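Local coordinates for protein transcription regulator AmtR (Mycobacterium smegmatis, PDB 5E57) that probably binds DNA through a helix-turn-helix motif as a TetR-family transcription regulator linked to nitrogen control, at residues L85-S94 with P174-L185; R124-A135 with D149-E157. All coordinates share one frame; numbering follows the deposited sequence.

Contact 1. Residues L85-S94 with P174-L185; sequences LHALVIYDAS and PWVIGEGALRVL
Helices 82-98 and 173-183 meet here in a buried, almost wholly apolar helix-helix contact within the all-helical ligand-binding domain of a TetR-family regulator. The segments 85-94 and 174-183 run roughly antiparallel (146°), their axes approaching to 8.5 Å, with V89 opposite G178 and A93 opposite P174. V89 CG1 packs 3.6 Å from G178 CA and also touches I177 CG2. The absence of a side chain at G178 lets I90 CD1 and the H86 ring come close over it. I90 CG2, anti to the backbone N, lies over one face of the six-membered ring of W175 in a CH-pi contact, 4.1 Å from the centroid, while CD1 extends toward P174 O. At one end A93 packs on P174; at the other, the tips of L85 and L185 meet. H86 is the polar exception. Its ring, swung across with chi1 -161°, meets L182 CD1 at its edge, and ND1 is hydrogen-bonded to T198 of helix 191-202. Across the contact a water bridges the imidazole to the backbone, 2.8 Å from H86 NE2 and donating to W175 O. S94 OG rests against the P174 ring and donates to I90 O, 2.6 Å away.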
loop_
_atom_site.group_PDB
_atom_site.type_symbol
_atom_site.label_atom_id
_atom_site.label_comp_id
_atom_site.label_asym_id
_atom_site.label_seq_id
_atom_site.Cartn_x
_atom_site.Cartn_y
_atom_site.Cartn_z
ATOM N N LEU A 85 18.053 7.812 -5.994
ATOM C CA LEU A 85 16.740 7.449 -5.616
ATOM C C LEU A 85 16.078 6.616 -6.704
ATOM O O LEU A 85 15.612 5.521 -6.432
ATOM C CB LEU A 85 15.930 8.680 -5.378
ATOM C CG LEU A 85 14.458 8.438 -5.038
ATOM C CD1 LEU A 85 14.364 7.612 -3.781
ATOM C CD2 LEU A 85 13.762 9.781 -4.820
ATOM N N HIS A 86 16.136 7.093 -7.930
ATOM C CA HIS A 86 15.669 6.290 -9.043
ATOM C C HIS A 86 16.172 4.874 -9.040
ATOM O O HIS A 86 15.379 3.953 -9.208
ATOM C CB HIS A 86 15.914 6.932 -10.393
ATOM C CG HIS A 86 15.053 6.351 -11.477
ATOM N ND1 HIS A 86 15.510 5.382 -12.342
ATOM C CD2 HIS A 86 13.758 6.544 -11.783
ATOM C CE1 HIS A 86 14.526 5.019 -13.155
ATOM N NE2 HIS A 86 13.465 5.730 -12.852
ATOM N N ALA A 87 17.472 4.678 -8.828
ATOM C CA ALA A 87 18.051 3.388 -8.916
ATOM C C ALA A 87 17.507 2.546 -7.730
ATOM O O ALA A 87 17.231 1.363 -7.905
ATOM C CB ALA A 87 19.559 3.449 -8.830
ATOM N N LEU A 88 17.381 3.145 -6.545
ATOM C CA LEU A 88 16.854 2.378 -5.429
ATOM C C LEU A 88 15.406 1.905 -5.732
ATOM O O LEU A 88 15.068 0.775 -5.448
ATOM C CB LEU A 88 16.871 3.228 -4.156
ATOM C CG LEU A 88 16.244 2.635 -2.883
ATOM C CD1 LEU A 88 16.858 1.314 -2.506
ATOM C CD2 LEU A 88 16.396 3.655 -1.747
ATOM N N VAL A 89 14.590 2.794 -6.283
ATOM C CA VAL A 89 13.168 2.494 -6.538
ATOM C C VAL A 89 13.097 1.327 -7.535
ATOM O O VAL A 89 12.376 0.338 -7.323
ATOM C CB VAL A 89 12.478 3.740 -7.117
ATOM C CG1 VAL A 89 11.110 3.442 -7.612
ATOM C CG2 VAL A 89 12.330 4.818 -6.049
ATOM N N ILE A 90 13.895 1.371 -8.599
ATOM C CA ILE A 90 13.788 0.278 -9.574
ATOM C C ILE A 90 14.179 -1.014 -8.897
ATOM O O ILE A 90 13.467 -1.985 -8.964
ATOM C CB ILE A 90 14.664 0.497 -10.786
ATOM C CG1 ILE A 90 14.224 1.760 -11.507
ATOM C CG2 ILE A 90 14.688 -0.731 -11.713
ATOM C CD1 ILE A 90 12.763 1.909 -11.840
ATOM N N TYR A 91 15.279 -1.004 -8.168
ATOM C CA TYR A 91 15.794 -2.207 -7.595
ATOM C C TYR A 91 14.834 -2.752 -6.637
ATOM O O TYR A 91 14.563 -3.968 -6.614
ATOM C CB TYR A 91 17.134 -1.934 -6.888
ATOM C CG TYR A 91 17.745 -3.141 -6.226
ATOM C CD1 TYR A 91 18.518 -4.057 -6.970
ATOM C CD2 TYR A 91 17.560 -3.396 -4.885
ATOM C CE1 TYR A 91 19.094 -5.171 -6.377
ATOM C CE2 TYR A 91 18.192 -4.496 -4.255
ATOM C CZ TYR A 91 18.959 -5.392 -5.003
ATOM O OH TYR A 91 19.579 -6.501 -4.444
ATOM N N ASP A 92 14.310 -1.883 -5.805
ATOM C CA ASP A 92 13.449 -2.378 -4.708
ATOM C C ASP A 92 12.093 -2.828 -5.277
ATOM O O ASP A 92 11.603 -3.924 -4.960
ATOM C CB ASP A 92 13.265 -1.245 -3.682
ATOM C CG ASP A 92 12.792 -1.723 -2.330
ATOM O OD1 ASP A 92 12.530 -2.943 -2.151
ATOM O OD2 ASP A 92 12.638 -0.807 -1.465
ATOM N N ALA A 93 11.446 -1.973 -6.082
ATOM C CA ALA A 93 10.147 -2.344 -6.675
ATOM C C ALA A 93 10.310 -3.661 -7.469
ATOM O O ALA A 93 9.430 -4.592 -7.389
ATOM C CB ALA A 93 9.674 -1.223 -7.557
ATOM N N SER A 94 11.394 -3.772 -8.223
ATOM C CA SER A 94 11.654 -5.065 -8.904
ATOM C C SER A 94 11.702 -6.258 -7.983
ATOM O O SER A 94 11.059 -7.322 -8.253
ATOM C CB SER A 94 12.925 -5.028 -9.691
ATOM O OG SER A 94 12.930 -3.915 -10.580
ATOM N N PRO A 174 7.989 -1.766 -12.232
ATOM C CA PRO A 174 8.977 -0.982 -11.474
ATOM C C PRO A 174 9.329 0.359 -12.102
ATOM O O PRO A 174 9.529 1.325 -11.379
ATOM C CB PRO A 174 10.198 -1.882 -11.466
ATOM C CG PRO A 174 9.667 -3.278 -11.573
ATOM C CD PRO A 174 8.412 -3.160 -12.419
ATOM N N TRP A 175 9.413 0.417 -13.440
ATOM C CA TRP A 175 9.810 1.612 -14.140
ATOM C C TRP A 175 8.768 2.645 -14.081
ATOM O O TRP A 175 9.074 3.839 -14.059
ATOM C CB TRP A 175 10.264 1.315 -15.598
ATOM C CG TRP A 175 11.401 0.312 -15.642
ATOM C CD1 TRP A 175 11.284 -1.073 -15.657
ATOM C CD2 TRP A 175 12.802 0.582 -15.575
ATOM N NE1 TRP A 175 12.554 -1.661 -15.653
ATOM C CE2 TRP A 175 13.490 -0.666 -15.635
ATOM C CE3 TRP A 175 13.556 1.749 -15.566
ATOM C CZ2 TRP A 175 14.907 -0.750 -15.594
ATOM C CZ3 TRP A 175 14.943 1.654 -15.530
ATOM C CH2 TRP A 175 15.599 0.434 -15.539
ATOM N N VAL A 176 7.517 2.200 -14.047
ATOM C CA VAL A 176 6.397 3.120 -13.936
ATOM C C VAL A 176 6.423 3.776 -12.571
ATOM O O VAL A 176 6.161 4.974 -12.423
ATOM C CB VAL A 176 5.071 2.356 -14.138
ATOM C CG1 VAL A 176 3.870 3.231 -13.823
ATOM C CG2 VAL A 176 4.995 1.781 -15.562
ATOM N N ILE A 177 6.736 2.960 -11.584
ATOM C CA ILE A 177 6.868 3.417 -10.237
ATOM C C ILE A 177 8.055 4.410 -10.090
ATOM O O ILE A 177 7.944 5.387 -9.381
ATOM C CB ILE A 177 7.087 2.200 -9.311
ATOM C CG1 ILE A 177 5.783 1.394 -9.250
ATOM C CG2 ILE A 177 7.563 2.631 -7.924
ATOM C CD1 ILE A 177 4.737 2.046 -8.409
ATOM N N GLY A 178 9.146 4.098 -10.778
ATOM C CA GLY A 178 10.323 4.902 -10.801
ATOM C C GLY A 178 10.017 6.273 -11.327
ATOM O O GLY A 178 10.387 7.243 -10.705
ATOM N N GLU A 179 9.278 6.366 -12.439
ATOM C CA GLU A 179 8.928 7.688 -12.928
ATOM C C GLU A 179 8.018 8.502 -11.943
ATOM O O GLU A 179 8.260 9.675 -11.699
ATOM C CB GLU A 179 8.253 7.593 -14.296
ATOM C CG GLU A 179 7.925 9.004 -14.741
ATOM C CD GLU A 179 7.608 9.136 -16.228
ATOM O OE1 GLU A 179 7.867 8.161 -17.011
ATOM O OE2 GLU A 179 7.088 10.245 -16.532
ATOM N N GLY A 180 6.982 7.851 -11.422
ATOM C CA GLY A 180 6.093 8.474 -10.471
ATOM C C GLY A 180 6.777 8.967 -9.223
ATOM O O GLY A 180 6.443 10.043 -8.726
ATOM N N ALA A 181 7.713 8.168 -8.709
ATOM C CA ALA A 181 8.356 8.486 -7.452
ATOM C C ALA A 181 9.186 9.739 -7.595
ATOM O O ALA A 181 9.238 10.548 -6.677
ATOM C CB ALA A 181 9.227 7.334 -6.988
ATOM N N LEU A 182 9.753 9.938 -8.776
ATOM C CA LEU A 182 10.394 11.186 -9.140
ATOM C C LEU A 182 9.478 12.359 -9.492
ATOM O O LEU A 182 9.730 13.490 -9.008
ATOM C CB LEU A 182 11.501 10.886 -10.170
ATOM C CG LEU A 182 12.537 10.381 -9.104
ATOM C CD1 LEU A 182 12.904 8.925 -9.145
ATOM C CD2 LEU A 182 13.720 11.316 -8.961
ATOM N N ARG A 183 8.388 12.129 -10.222
ATOM C CA ARG A 183 7.451 13.241 -10.398
ATOM C C ARG A 183 6.827 13.810 -9.174
ATOM O O ARG A 183 6.568 15.040 -9.114
ATOM C CB ARG A 183 6.344 12.918 -11.379
ATOM C CG ARG A 183 6.895 12.707 -12.731
ATOM C CD ARG A 183 5.751 12.461 -13.664
ATOM N NE ARG A 183 6.307 12.053 -14.926
ATOM C CZ ARG A 183 6.518 12.874 -15.908
ATOM N NH1 ARG A 183 6.156 14.174 -15.797
ATOM N NH2 ARG A 183 7.076 12.388 -17.032
ATOM N N VAL A 184 6.595 12.989 -8.165
ATOM C CA VAL A 184 5.901 13.501 -6.977
ATOM C C VAL A 184 6.825 14.398 -6.223
ATOM O O VAL A 184 6.355 15.190 -5.364
ATOM C CB VAL A 184 5.382 12.449 -5.956
ATOM C CG1 VAL A 184 4.282 11.672 -6.563
ATOM C CG2 VAL A 184 6.479 11.508 -5.477
ATOM N N LEU A 185 8.116 14.274 -6.508
ATOM C CA LEU A 185 9.096 15.151 -5.858
ATOM C C LEU A 185 9.426 16.422 -6.645
ATOM O O LEU A 185 10.271 17.170 -6.223
ATOM C CB LEU A 185 10.383 14.400 -5.672
ATOM C CG LEU A 185 10.244 13.110 -4.909
ATOM C CD1 LEU A 185 11.622 12.452 -4.854
ATOM C CD2 LEU A 185 9.659 13.331 -3.533
HETATM O O HOH W 1 11.426 4.912 -14.525
#

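Contact 2. Residues R124-A135 with D149-E157; sequences RAELRSAYRSLA and DDLPFRLVE
R124 and E157 meet in a side-on, two-pronged salt bridge between helices 118-142 and 151-165 in the all-helical ligand-binding domain of this TetR-family protein. R124 NE donates to the syn lone pair of E157 OE2 at 2.8 Å, and R124 NH2 to E157 OE1 at 2.9 Å; with the two groups nearly coplanar, this pairing holds the guanidinium's rotation.

Further along, R128, R132, D149, D150 and R154 form a salt-bridge network centred on the D150 carboxylate. R128, its chain extended, also grips side-on: the bond from R128 NE to D150 OD1 is almost straight, 2.9 Å and 178°, whereas R128 NH2 meets D150 OD2 from above the carboxylate plane. R154 NE reaches that same oxygen from the opposite face. R132, bent at chi3 (-58°), spans both aspartates, with a weak bond from NH1 to D149 OD1 and a charge-only approach of NH2 to D150 OD1. R154 NH2 lies over the centre of the R128 guanidinium, a meeting of like charges probably eased by D150 and by D166 and D165 of the second subunit, which pair with R128 and R154 respectively.

Next to the network, the F153 ring is packed on both faces: R128 CB stands over the centre of one, 3.8 Å from the ring centroid, and E157 CG lies toward the rim of the other. Y131 meets F153 obliquely, their ring planes 57° apart, and packs against V156 CG2. Its hydroxyl is hydrogen-bonded to D92 of helix 82-98. A135 CB closes the far end against P152 CG, 4.0 Å away. A water donates to both R128 O and D150 OD1, lying 2.8 Å from each oxygen.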
loop_
_atom_site.group_PDB
_atom_site.type_symbol
_atom_site.label_atom_id
_atom_site.label_comp_id
_atom_site.label_asym_id
_atom_site.label_seq_id
_atom_site.Cartn_x
_atom_site.Cartn_y
_atom_site.Cartn_z
ATOM N N ARG A 124 12.998 -1.970 8.502
ATOM C CA ARG A 124 12.175 -1.428 7.483
ATOM C C ARG A 124 12.081 0.067 7.696
ATOM O O ARG A 124 12.104 0.823 6.722
ATOM C CB ARG A 124 10.789 -2.101 7.534
ATOM C CG ARG A 124 9.823 -1.496 6.581
ATOM C CD ARG A 124 8.575 -2.380 6.251
ATOM N NE ARG A 124 7.610 -1.504 5.564
ATOM C CZ ARG A 124 6.832 -0.648 6.225
ATOM N NH1 ARG A 124 6.854 -0.650 7.549
ATOM N NH2 ARG A 124 6.011 0.176 5.606
ATOM N N ALA A 125 11.953 0.523 8.958
ATOM C CA ALA A 125 11.967 1.969 9.201
ATOM C C ALA A 125 13.278 2.681 8.725
ATOM O O ALA A 125 13.233 3.785 8.246
ATOM C CB ALA A 125 11.618 2.297 10.673
ATOM N N GLU A 126 14.418 2.021 8.819
ATOM C CA GLU A 126 15.701 2.520 8.241
ATOM C C GLU A 126 15.667 2.590 6.714
ATOM O O GLU A 126 16.251 3.493 6.070
ATOM C CB GLU A 126 16.855 1.558 8.578
ATOM C CG GLU A 126 17.683 1.907 9.777
ATOM C CD GLU A 126 18.681 0.788 10.144
ATOM O OE1 GLU A 126 19.398 0.247 9.262
ATOM O OE2 GLU A 126 18.738 0.437 11.334
ATOM N N LEU A 127 14.982 1.635 6.102
ATOM C CA LEU A 127 14.822 1.709 4.648
ATOM C C LEU A 127 14.017 2.927 4.300
ATOM O O LEU A 127 14.379 3.749 3.372
ATOM C CB LEU A 127 14.139 0.468 4.115
ATOM C CG LEU A 127 14.029 0.402 2.607
ATOM C CD1 LEU A 127 15.360 0.576 1.899
ATOM C CD2 LEU A 127 13.355 -0.895 2.197
ATOM N N ARG A 128 12.922 3.063 5.058
ATOM C CA ARG A 128 12.041 4.211 4.889
ATOM C C ARG A 128 12.775 5.523 5.083
ATOM O O ARG A 128 12.576 6.497 4.322
ATOM C CB ARG A 128 10.829 4.102 5.808
ATOM C CG ARG A 128 9.868 5.265 5.761
ATOM C CD ARG A 128 8.775 5.173 6.792
ATOM N NE ARG A 128 7.823 6.278 6.711
ATOM C CZ ARG A 128 6.993 6.637 7.711
ATOM N NH1 ARG A 128 6.924 5.952 8.818
ATOM N NH2 ARG A 128 6.127 7.597 7.548
ATOM N N SER A 129 13.645 5.542 6.082
ATOM C CA SER A 129 14.379 6.749 6.403
ATOM C C SER A 129 15.406 7.024 5.302
ATOM O O SER A 129 15.667 8.210 4.957
ATOM C CB SER A 129 15.032 6.597 7.797
ATOM O OG SER A 129 15.955 7.643 8.018
ATOM N N ALA A 130 15.979 5.961 4.703
ATOM C CA ALA A 130 16.897 6.184 3.645
ATOM C C ALA A 130 16.203 6.799 2.459
ATOM O O ALA A 130 16.724 7.685 1.813
ATOM C CB ALA A 130 17.586 4.906 3.248
ATOM N N TYR A 131 15.035 6.287 2.113
ATOM C CA TYR A 131 14.275 6.856 1.024
ATOM C C TYR A 131 13.980 8.298 1.259
ATOM O O TYR A 131 14.090 9.119 0.354
ATOM C CB TYR A 131 12.926 6.108 0.841
ATOM C CG TYR A 131 12.946 4.901 -0.091
ATOM C CD1 TYR A 131 12.743 5.050 -1.441
ATOM C CD2 TYR A 131 13.044 3.595 0.405
ATOM C CE1 TYR A 131 12.691 3.959 -2.295
ATOM C CE2 TYR A 131 12.995 2.513 -0.444
ATOM C CZ TYR A 131 12.824 2.698 -1.799
ATOM O OH TYR A 131 12.785 1.573 -2.650
ATOM N N ARG A 132 13.541 8.625 2.481
ATOM C CA ARG A 132 13.122 9.984 2.737
ATOM C C ARG A 132 14.314 10.982 2.603
ATOM O O ARG A 132 14.120 12.127 2.112
ATOM C CB ARG A 132 12.488 10.060 4.148
ATOM C CG ARG A 132 11.963 11.422 4.490
ATOM C CD ARG A 132 11.687 11.625 5.960
ATOM N NE ARG A 132 10.714 10.616 6.403
ATOM C CZ ARG A 132 9.384 10.682 6.247
ATOM N NH1 ARG A 132 8.790 11.724 5.660
ATOM N NH2 ARG A 132 8.633 9.681 6.711
ATOM N N SER A 133 15.503 10.557 3.063
ATOM C CA SER A 133 16.712 11.348 2.878
ATOM C C SER A 133 17.010 11.565 1.437
ATOM O O SER A 133 17.232 12.682 1.071
ATOM C CB SER A 133 17.966 10.705 3.503
ATOM O OG SER A 133 17.758 10.517 4.888
ATOM N N LEU A 134 17.068 10.499 0.618
ATOM C CA LEU A 134 17.306 10.693 -0.813
ATOM C C LEU A 134 16.243 11.566 -1.415
ATOM O O LEU A 134 16.553 12.520 -2.143
ATOM C CB LEU A 134 17.337 9.380 -1.585
ATOM C CG LEU A 134 18.492 8.507 -1.215
ATOM C CD1 LEU A 134 18.244 7.114 -1.739
ATOM C CD2 LEU A 134 19.789 9.106 -1.772
ATOM N N ALA A 135 14.980 11.283 -1.105
ATOM C CA ALA A 135 13.895 12.083 -1.668
ATOM C C ALA A 135 13.884 13.570 -1.220
ATOM O O ALA A 135 13.518 14.473 -1.989
ATOM C CB ALA A 135 12.540 11.459 -1.358
ATOM N N ASP A 149 8.168 13.924 0.730
ATOM C CA ASP A 149 9.337 13.093 0.832
ATOM C C ASP A 149 9.128 11.644 1.220
ATOM O O ASP A 149 10.034 10.877 1.050
ATOM C CB ASP A 149 10.441 13.778 1.654
ATOM C CG ASP A 149 10.112 13.965 3.109
ATOM O OD1 ASP A 149 9.039 13.537 3.603
ATOM O OD2 ASP A 149 10.977 14.579 3.746
ATOM N N ASP A 150 7.967 11.256 1.748
ATOM C CA ASP A 150 7.623 9.801 2.033
ATOM C C ASP A 150 7.015 9.068 0.847
ATOM O O ASP A 150 6.970 7.816 0.850
ATOM C CB ASP A 150 6.647 9.693 3.215
ATOM C CG ASP A 150 6.705 8.351 3.933
ATOM O OD1 ASP A 150 7.786 7.751 4.250
ATOM O OD2 ASP A 150 5.633 7.903 4.309
ATOM N N LEU A 151 6.609 9.815 -0.195
ATOM C CA LEU A 151 5.825 9.240 -1.236
ATOM C C LEU A 151 6.596 8.269 -2.134
ATOM O O LEU A 151 6.026 7.273 -2.545
ATOM C CB LEU A 151 5.070 10.295 -2.019
ATOM C CG LEU A 151 4.143 11.143 -1.116
ATOM C CD1 LEU A 151 3.431 12.124 -1.995
ATOM C CD2 LEU A 151 3.134 10.320 -0.330
ATOM N N PRO A 152 7.897 8.454 -2.333
ATOM C CA PRO A 152 8.550 7.425 -3.171
ATOM C C PRO A 152 8.595 6.075 -2.505
ATOM O O PRO A 152 8.400 5.014 -3.178
ATOM C CB PRO A 152 9.969 7.958 -3.335
ATOM C CG PRO A 152 9.768 9.409 -3.350
ATOM C CD PRO A 152 8.746 9.651 -2.250
ATOM N N PHE A 153 8.765 6.094 -1.179
ATOM C CA PHE A 153 8.666 4.822 -0.402
ATOM C C PHE A 153 7.295 4.212 -0.554
ATOM O O PHE A 153 7.170 3.017 -0.799
ATOM C CB PHE A 153 9.003 5.062 1.060
ATOM C CG PHE A 153 8.841 3.874 1.950
ATOM C CD1 PHE A 153 9.710 2.842 1.909
ATOM C CD2 PHE A 153 7.858 3.871 2.960
ATOM C CE1 PHE A 153 9.588 1.766 2.800
ATOM C CE2 PHE A 153 7.728 2.813 3.826
ATOM C CZ PHE A 153 8.595 1.756 3.747
ATOM N N ARG A 154 6.288 4.999 -0.394
ATOM C CA ARG A 154 4.916 4.488 -0.478
ATOM C C ARG A 154 4.591 3.958 -1.883
ATOM O O ARG A 154 3.952 2.924 -1.995
ATOM C CB ARG A 154 3.943 5.555 -0.080
ATOM C CG ARG A 154 4.124 6.098 1.324
ATOM C CD ARG A 154 3.939 5.009 2.349
ATOM N NE ARG A 154 4.349 5.413 3.687
ATOM C CZ ARG A 154 4.512 4.578 4.718
ATOM N NH1 ARG A 154 4.332 3.293 4.595
ATOM N NH2 ARG A 154 4.913 5.034 5.882
ATOM N N LEU A 155 5.082 4.617 -2.926
ATOM C CA LEU A 155 4.938 4.143 -4.318
ATOM C C LEU A 155 5.606 2.833 -4.557
ATOM O O LEU A 155 5.030 1.928 -5.176
ATOM C CB LEU A 155 5.435 5.165 -5.346
ATOM C CG LEU A 155 4.450 6.298 -5.503
ATOM C CD1 LEU A 155 5.106 7.529 -6.086
ATOM C CD2 LEU A 155 3.305 5.838 -6.376
ATOM N N VAL A 156 6.763 2.628 -3.947
ATOM C CA VAL A 156 7.425 1.321 -4.088
ATOM C C VAL A 156 6.670 0.202 -3.425
ATOM O O VAL A 156 6.498 -0.924 -4.020
ATOM C CB VAL A 156 8.852 1.361 -3.496
ATOM C CG1 VAL A 156 9.451 -0.013 -3.343
ATOM C CG2 VAL A 156 9.729 2.287 -4.301
ATOM N N GLU A 157 6.192 0.477 -2.210
ATOM C CA GLU A 157 5.411 -0.500 -1.467
ATOM C C GLU A 157 4.045 -0.746 -2.114
ATOM O O GLU A 157 3.457 -1.807 -1.924
ATOM C CB GLU A 157 5.300 -0.111 0.056
ATOM C CG GLU A 157 6.688 -0.320 0.741
ATOM C CD GLU A 157 6.613 -0.654 2.210
ATOM O OE1 GLU A 157 5.581 -0.302 2.813
ATOM O OE2 GLU A 157 7.618 -1.222 2.769
HETATM O O HOH W 2 10.302 7.440 3.060
#

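Both contacts join helices of one bundle, yet their chemistry follows their depth. Contact 1 is buried and held by apolar packing, without a direct hydrogen bond between its segments; contact 2 is partly buried, with a charged network alongside the F153 and Y131 rings. Both meet the second subunit, contact 1 by packing and contact 2 also through salt bridges from several of its arginines. No helix is shared, but the two abut: helix 82-98 is followed in the chain by helix 118-142, and helix 151-165 by helix 173-183. At the seam D92 and Y131 join the two contacts, L88 packs on the Y131 ring, and I177 and A181 lie against L155 and P152.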